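Local coordinates for protein EmrA (Aquifex aeolicus, PDB 4TKO) that serves as the periplasmic adaptor of a major facilitator superfamily multidrug efflux pump and probably takes part in carrying xenobiotics across the cell envelope, at residues A[287-292]-A[327-332]; A[276-281]-A[342-347]. All coordinates share one frame; numbering follows the deposited sequence.

How the contacts relate
The chain starts with strand 7-24, already part of this sheet, then leaves through the long helical hairpin and returns by strand 256-263 to strand 275-280, which leads through a short connection into strand 288-295. After an unmodelled part, strand 321-330 returns to strand 288-295 and closes the inner loop at contact 1. Strand 342-347 then comes back to strand 275-280, so contact 2 closes an outer loop within which contact 1 is nested. Probable backbone hydrogen bonds, Val278 N to Phe288 O and Gly290 N to Ala276 O, join the two contacts. The order 321-330, 288-295, 275-280, 342-347 is antiparallel throughout, and strands 7-24 and 256-263 complete the circuit as a beta-barrel.

Contact 1: A[287-292]-A[327-332]; sequences LFEGVV and KITKGD
The carbonyl oxygen Glu289 O is gripped by two backbone N-H groups and, more weakly, by a hydroxyl, at a beta bulge in the antiparallel pairing of strands 288-295 and 321-330 of the AaeA-like beta-barrel. Thr329 N lies 2.6 Å from Glu289 O, in the carbonyl plane, while Lys330 N reaches Glu289 O from above that plane at 3.2 Å. The weak third bond comes from Thr329 OG1, which chi1 of 55° sets between its own backbone N and carbonyl carbon, within 2.9 Å of Glu289 O. The bulge shifts the register by one residue: Glu289 pairs with Lys330, but Gly290 forms a non-hydrogen-bonded pair with Ile328. Beyond it the pairing becomes regular again, with Val291 N to Lys327 O at 3.1 Å and Lys327 N to Val291 O at 2.9 Å.

The side chains of Glu289 and Lys330 lie on one face and cross obliquely, CB to CB at 3.9 Å. Their charged ends do not meet; Glu289 OE2 instead forms a salt bridge with Lys275. The Phe288 ring lies on the other face, buried, with Ile328 CG2 at its edge, and Leu336 and Leu280 also touch it. With CG anti to the carbonyl carbon (chi1 -67°), the ring extends along the departing chain beside Gly331, whose CA lies 3.7 Å from Phe288 CD1. At the far end of the ring Asp332 O lies at the edge, in the ring plane, 3.6 Å from Phe288 CE1.

Contact 2: A[276-281]-A[342-347]; sequences AYVRLD and GEVEIR
A regular antiparallel beta pairing joins strand 275-280 to strand 342-347, the last strand of the chain, in the beta-barrel part of the adaptor. The two run at 170° to each other without a bulge. Two hydrogen-bonded pairs hold them. At Arg279-Glu343 the bond from Arg279 N to Glu343 O is 2.9 Å long and almost straight (178° at the hydrogen); the return bond runs from Glu343 N to Arg279 O. At Tyr277-Glu345 both bonds measure 3.0 Å, from Tyr277 N to Glu345 O and from Glu345 N to Tyr277 O, the former more bent.

On the buried face Val278 and Val344 lie side by side and point the same way, Val278 CG1 meeting Val344 CG2 at 3.7 Å. Ala276 CB continues this apolar row against Ile346 CG1 at 4.3 Å. The other face carries Tyr277, Arg279, Glu343 and Glu345. There Arg279 NH1 stays 5.1 Å from Glu343 OE2, too far for a salt bridge, though the opposite charges may still attract weakly. At the end of the pairing Gly342 and Leu280 form a non-hydrogen-bonded pair, with Gly342 CA 4.1 Å from Leu280 CA.

Strand 7-24 pairs with the other edge of strand 342-347, and strand 288-295 flanks strand 275-280. Val260 and Leu262 of strand 256-263 pack against Val344 and Ile346, respectively, on the buried face.

Contact 1: A[287-292]-A[327-332]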
loop_
_atom_site.group_PDB
_atom_site.type_symbol
_atom_site.label_atom_id
_atom_site.label_comp_id
_atom_site.label_asym_id
_atom_site.label_seq_id
_atom_site.Cartn_x
_atom_site.Cartn_y
_atom_site.Cartn_z
ATOM N N LEU A 287 37.051 40.016 13.382
ATOM C CA LEU A 287 38.116 39.889 12.420
ATOM C C LEU A 287 38.092 38.520 11.760
ATOM O O LEU A 287 38.569 37.539 12.325
ATOM C CB LEU A 287 39.473 40.111 13.077
ATOM C CG LEU A 287 40.578 40.125 12.025
ATOM C CD1 LEU A 287 40.545 41.451 11.248
ATOM C CD2 LEU A 287 41.932 39.865 12.635
ATOM N N PHE A 288 37.542 38.450 10.557
ATOM C CA PHE A 288 37.664 37.234 9.779
ATOM C C PHE A 288 39.097 37.060 9.327
ATOM O O PHE A 288 39.851 38.021 9.231
ATOM C CB PHE A 288 36.718 37.258 8.598
ATOM C CG PHE A 288 35.292 37.198 9.000
ATOM C CD1 PHE A 288 34.654 35.976 9.140
ATOM C CD2 PHE A 288 34.591 38.361 9.284
ATOM C CE1 PHE A 288 33.321 35.915 9.525
ATOM C CE2 PHE A 288 33.263 38.305 9.683
ATOM C CZ PHE A 288 32.631 37.078 9.803
ATOM N N GLU A 289 39.461 35.826 9.028
ATOM C CA GLU A 289 40.855 35.465 8.874
ATOM C C GLU A 289 40.956 34.355 7.841
ATOM O O GLU A 289 40.111 33.457 7.796
ATOM C CB GLU A 289 41.411 35.037 10.233
ATOM C CG GLU A 289 42.847 34.569 10.273
ATOM C CD GLU A 289 43.315 34.330 11.712
ATOM O OE1 GLU A 289 42.909 35.115 12.606
ATOM O OE2 GLU A 289 44.069 33.356 11.949
ATOM N N GLY A 290 41.971 34.414 6.987
ATOM C CA GLY A 290 42.115 33.370 5.991
ATOM C C GLY A 290 43.440 33.342 5.273
ATOM O O GLY A 290 44.361 34.103 5.596
ATOM N N VAL A 291 43.522 32.450 4.293
ATOM C CA VAL A 291 44.680 32.359 3.409
ATOM C C VAL A 291 44.300 32.572 1.954
ATOM O O VAL A 291 43.148 32.379 1.558
ATOM C CB VAL A 291 45.379 30.991 3.492
ATOM C CG1 VAL A 291 46.278 30.924 4.701
ATOM C CG2 VAL A 291 44.336 29.884 3.477
ATOM N N VAL A 292 45.296 32.924 1.156
ATOM C CA VAL A 292 45.107 33.118 -0.257
ATOM C C VAL A 292 44.953 31.777 -0.954
ATOM O O VAL A 292 45.880 30.970 -0.968
ATOM C CB VAL A 292 46.268 33.898 -0.839
ATOM C CG1 VAL A 292 45.961 34.311 -2.264
ATOM C CG2 VAL A 292 46.514 35.114 0.032
ATOM N N LYS A 327 40.264 32.063 1.060
ATOM C CA LYS A 327 39.547 31.071 1.874
ATOM C C LYS A 327 39.510 31.469 3.346
ATOM O O LYS A 327 40.538 31.849 3.923
ATOM C CB LYS A 327 40.180 29.687 1.749
ATOM C CG LYS A 327 39.731 28.730 2.842
ATOM C CD LYS A 327 39.830 27.254 2.447
ATOM C CE LYS A 327 41.224 26.678 2.647
ATOM N NZ LYS A 327 41.225 25.180 2.552
ATOM N N ILE A 328 38.324 31.382 3.949
ATOM C CA ILE A 328 38.145 31.791 5.343
ATOM C C ILE A 328 38.524 30.696 6.320
ATOM O O ILE A 328 38.194 29.524 6.120
ATOM C CB ILE A 328 36.713 32.187 5.608
ATOM C CG1 ILE A 328 36.216 33.075 4.471
ATOM C CG2 ILE A 328 36.591 32.824 6.985
ATOM C CD1 ILE A 328 34.803 33.574 4.658
ATOM N N THR A 329 39.211 31.071 7.387
ATOM C CA THR A 329 39.715 30.068 8.319
ATOM C C THR A 329 39.381 30.347 9.782
ATOM O O THR A 329 39.527 29.468 10.622
ATOM C CB THR A 329 41.233 29.913 8.186
ATOM O OG1 THR A 329 41.872 31.190 8.349
ATOM C CG2 THR A 329 41.572 29.321 6.816
ATOM N N LYS A 330 38.933 31.561 10.082
ATOM C CA LYS A 330 38.462 31.876 11.416
ATOM C C LYS A 330 37.457 33.014 11.357
ATOM O O LYS A 330 37.636 33.967 10.599
ATOM C CB LYS A 330 39.642 32.225 12.326
ATOM C CG LYS A 330 39.243 32.636 13.727
ATOM C CD LYS A 330 40.434 32.567 14.665
ATOM C CE LYS A 330 40.065 33.062 16.058
ATOM N NZ LYS A 330 41.196 32.942 17.027
ATOM N N GLY A 331 36.392 32.901 12.146
ATOM C CA GLY A 331 35.305 33.869 12.133
ATOM C C GLY A 331 33.962 33.178 11.939
ATOM O O GLY A 331 33.881 32.046 11.419
ATOM N N ASP A 332 32.895 33.862 12.344
ATOM C CA ASP A 332 31.572 33.248 12.341
ATOM C C ASP A 332 30.900 33.212 10.957
ATOM O O ASP A 332 30.268 34.184 10.523
ATOM C CB ASP A 332 30.665 33.977 13.339
ATOM C CG ASP A 332 29.365 33.234 13.595
ATOM O OD1 ASP A 332 29.254 32.054 13.181
ATOM O OD2 ASP A 332 28.458 33.822 14.217
#

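Contact 2: A[276-281]-A[342-347]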
loop_
_atom_site.group_PDB
_atom_site.type_symbol
_atom_site.label_atom_id
_atom_site.label_comp_id
_atom_site.label_asym_id
_atom_site.label_seq_id
_atom_site.Cartn_x
_atom_site.Cartn_y
_atom_site.Cartn_z
ATOM N N ALA A 276 45.652 36.239 5.563
ATOM C CA ALA A 276 44.894 37.405 5.167
ATOM C C ALA A 276 43.894 37.713 6.252
ATOM O O ALA A 276 43.523 36.830 7.031
ATOM C CB ALA A 276 44.202 37.176 3.844
ATOM N N TYR A 277 43.441 38.962 6.281
ATOM C CA TYR A 277 42.645 39.476 7.384
ATOM C C TYR A 277 41.537 40.392 6.885
ATOM O O TYR A 277 41.790 41.376 6.194
ATOM C CB TYR A 277 43.561 40.196 8.375
ATOM C CG TYR A 277 44.615 39.249 8.924
ATOM C CD1 TYR A 277 44.299 38.346 9.926
ATOM C CD2 TYR A 277 45.908 39.220 8.404
ATOM C CE1 TYR A 277 45.239 37.459 10.416
ATOM C CE2 TYR A 277 46.858 38.332 8.894
ATOM C CZ TYR A 277 46.513 37.457 9.902
ATOM O OH TYR A 277 47.438 36.575 10.403
ATOM N N VAL A 278 40.302 40.057 7.241
ATOM C CA VAL A 278 39.149 40.733 6.676
ATOM C C VAL A 278 38.316 41.438 7.725
ATOM O O VAL A 278 37.944 40.848 8.728
ATOM C CB VAL A 278 38.229 39.739 5.930
ATOM C CG1 VAL A 278 37.204 40.494 5.110
ATOM C CG2 VAL A 278 39.042 38.815 5.044
ATOM N N ARG A 279 38.011 42.704 7.479
ATOM C CA ARG A 279 37.119 43.444 8.351
ATOM C C ARG A 279 35.957 43.971 7.536
ATOM O O ARG A 279 36.109 44.881 6.727
ATOM C CB ARG A 279 37.855 44.597 9.035
ATOM C CG ARG A 279 39.191 44.204 9.647
ATOM C CD ARG A 279 39.911 45.407 10.202
ATOM N NE ARG A 279 39.121 46.035 11.253
ATOM C CZ ARG A 279 39.481 47.128 11.910
ATOM N NH1 ARG A 279 40.626 47.731 11.621
ATOM N NH2 ARG A 279 38.686 47.615 12.852
ATOM N N LEU A 280 34.791 43.390 7.766
ATOM C CA LEU A 280 33.582 43.782 7.063
ATOM C C LEU A 280 32.885 44.930 7.782
ATOM O O LEU A 280 32.767 44.942 9.004
ATOM C CB LEU A 280 32.638 42.572 6.933
ATOM C CG LEU A 280 33.357 41.371 6.301
ATOM C CD1 LEU A 280 32.604 40.070 6.483
ATOM C CD2 LEU A 280 33.628 41.638 4.843
ATOM N N ASP A 281 32.389 45.887 7.024
ATOM C CA ASP A 281 31.728 47.026 7.638
ATOM C C ASP A 281 30.549 46.603 8.496
ATOM O O ASP A 281 30.254 47.232 9.513
ATOM C CB ASP A 281 31.297 47.999 6.560
ATOM C CG ASP A 281 32.459 48.395 5.652
ATOM O OD1 ASP A 281 33.591 48.605 6.168
ATOM O OD2 ASP A 281 32.241 48.483 4.425
ATOM N N GLY A 342 34.232 45.777 2.826
ATOM C CA GLY A 342 35.067 46.092 3.964
ATOM C C GLY A 342 36.499 46.313 3.535
ATOM O O GLY A 342 36.749 46.890 2.489
ATOM N N GLU A 343 37.437 45.826 4.334
ATOM C CA GLU A 343 38.847 46.124 4.140
ATOM C C GLU A 343 39.610 44.850 4.332
ATOM O O GLU A 343 39.221 44.032 5.174
ATOM C CB GLU A 343 39.302 47.189 5.124
ATOM C CG GLU A 343 40.648 47.801 4.830
ATOM C CD GLU A 343 40.871 49.078 5.632
ATOM O OE1 GLU A 343 40.437 50.152 5.153
ATOM O OE2 GLU A 343 41.465 49.006 6.738
ATOM N N VAL A 344 40.678 44.663 3.559
ATOM C CA VAL A 344 41.424 43.413 3.619
ATOM C C VAL A 344 42.915 43.633 3.591
ATOM O O VAL A 344 43.399 44.457 2.832
ATOM C CB VAL A 344 41.046 42.468 2.471
ATOM C CG1 VAL A 344 42.090 41.370 2.299
ATOM C CG2 VAL A 344 39.725 41.837 2.754
ATOM N N GLU A 345 43.636 42.895 4.434
ATOM C CA GLU A 345 45.089 42.993 4.485
ATOM C C GLU A 345 45.698 41.645 4.177
ATOM O O GLU A 345 45.387 40.654 4.843
ATOM C CB GLU A 345 45.559 43.496 5.850
ATOM C CG GLU A 345 45.108 44.929 6.152
ATOM C CD GLU A 345 45.713 45.490 7.434
ATOM O OE1 GLU A 345 46.528 44.782 8.054
ATOM O OE2 GLU A 345 45.376 46.637 7.816
ATOM N N ILE A 346 46.554 41.580 3.163
ATOM C CA ILE A 346 47.215 40.311 2.862
ATOM C C ILE A 346 48.706 40.386 3.174
ATOM O O ILE A 346 49.360 41.402 2.937
ATOM C CB ILE A 346 47.023 39.894 1.404
ATOM C CG1 ILE A 346 45.567 40.073 0.985
ATOM C CG2 ILE A 346 47.406 38.451 1.224
ATOM C CD1 ILE A 346 45.293 39.651 -0.451
ATOM N N ARG A 347 49.234 39.298 3.666
ATOM C CA ARG A 347 50.614 39.229 4.054
ATOM C C ARG A 347 51.564 38.959 2.904
ATOM O O ARG A 347 51.488 37.959 2.237
ATOM C CB ARG A 347 50.762 38.170 5.124
ATOM C CG ARG A 347 52.169 37.954 5.608
ATOM C CD ARG A 347 52.803 39.220 6.134
ATOM N NE ARG A 347 53.323 39.020 7.467
ATOM C CZ ARG A 347 54.550 39.308 7.848
ATOM N NH1 ARG A 347 55.403 39.824 6.996
ATOM N NH2 ARG A 347 54.912 39.078 9.091
#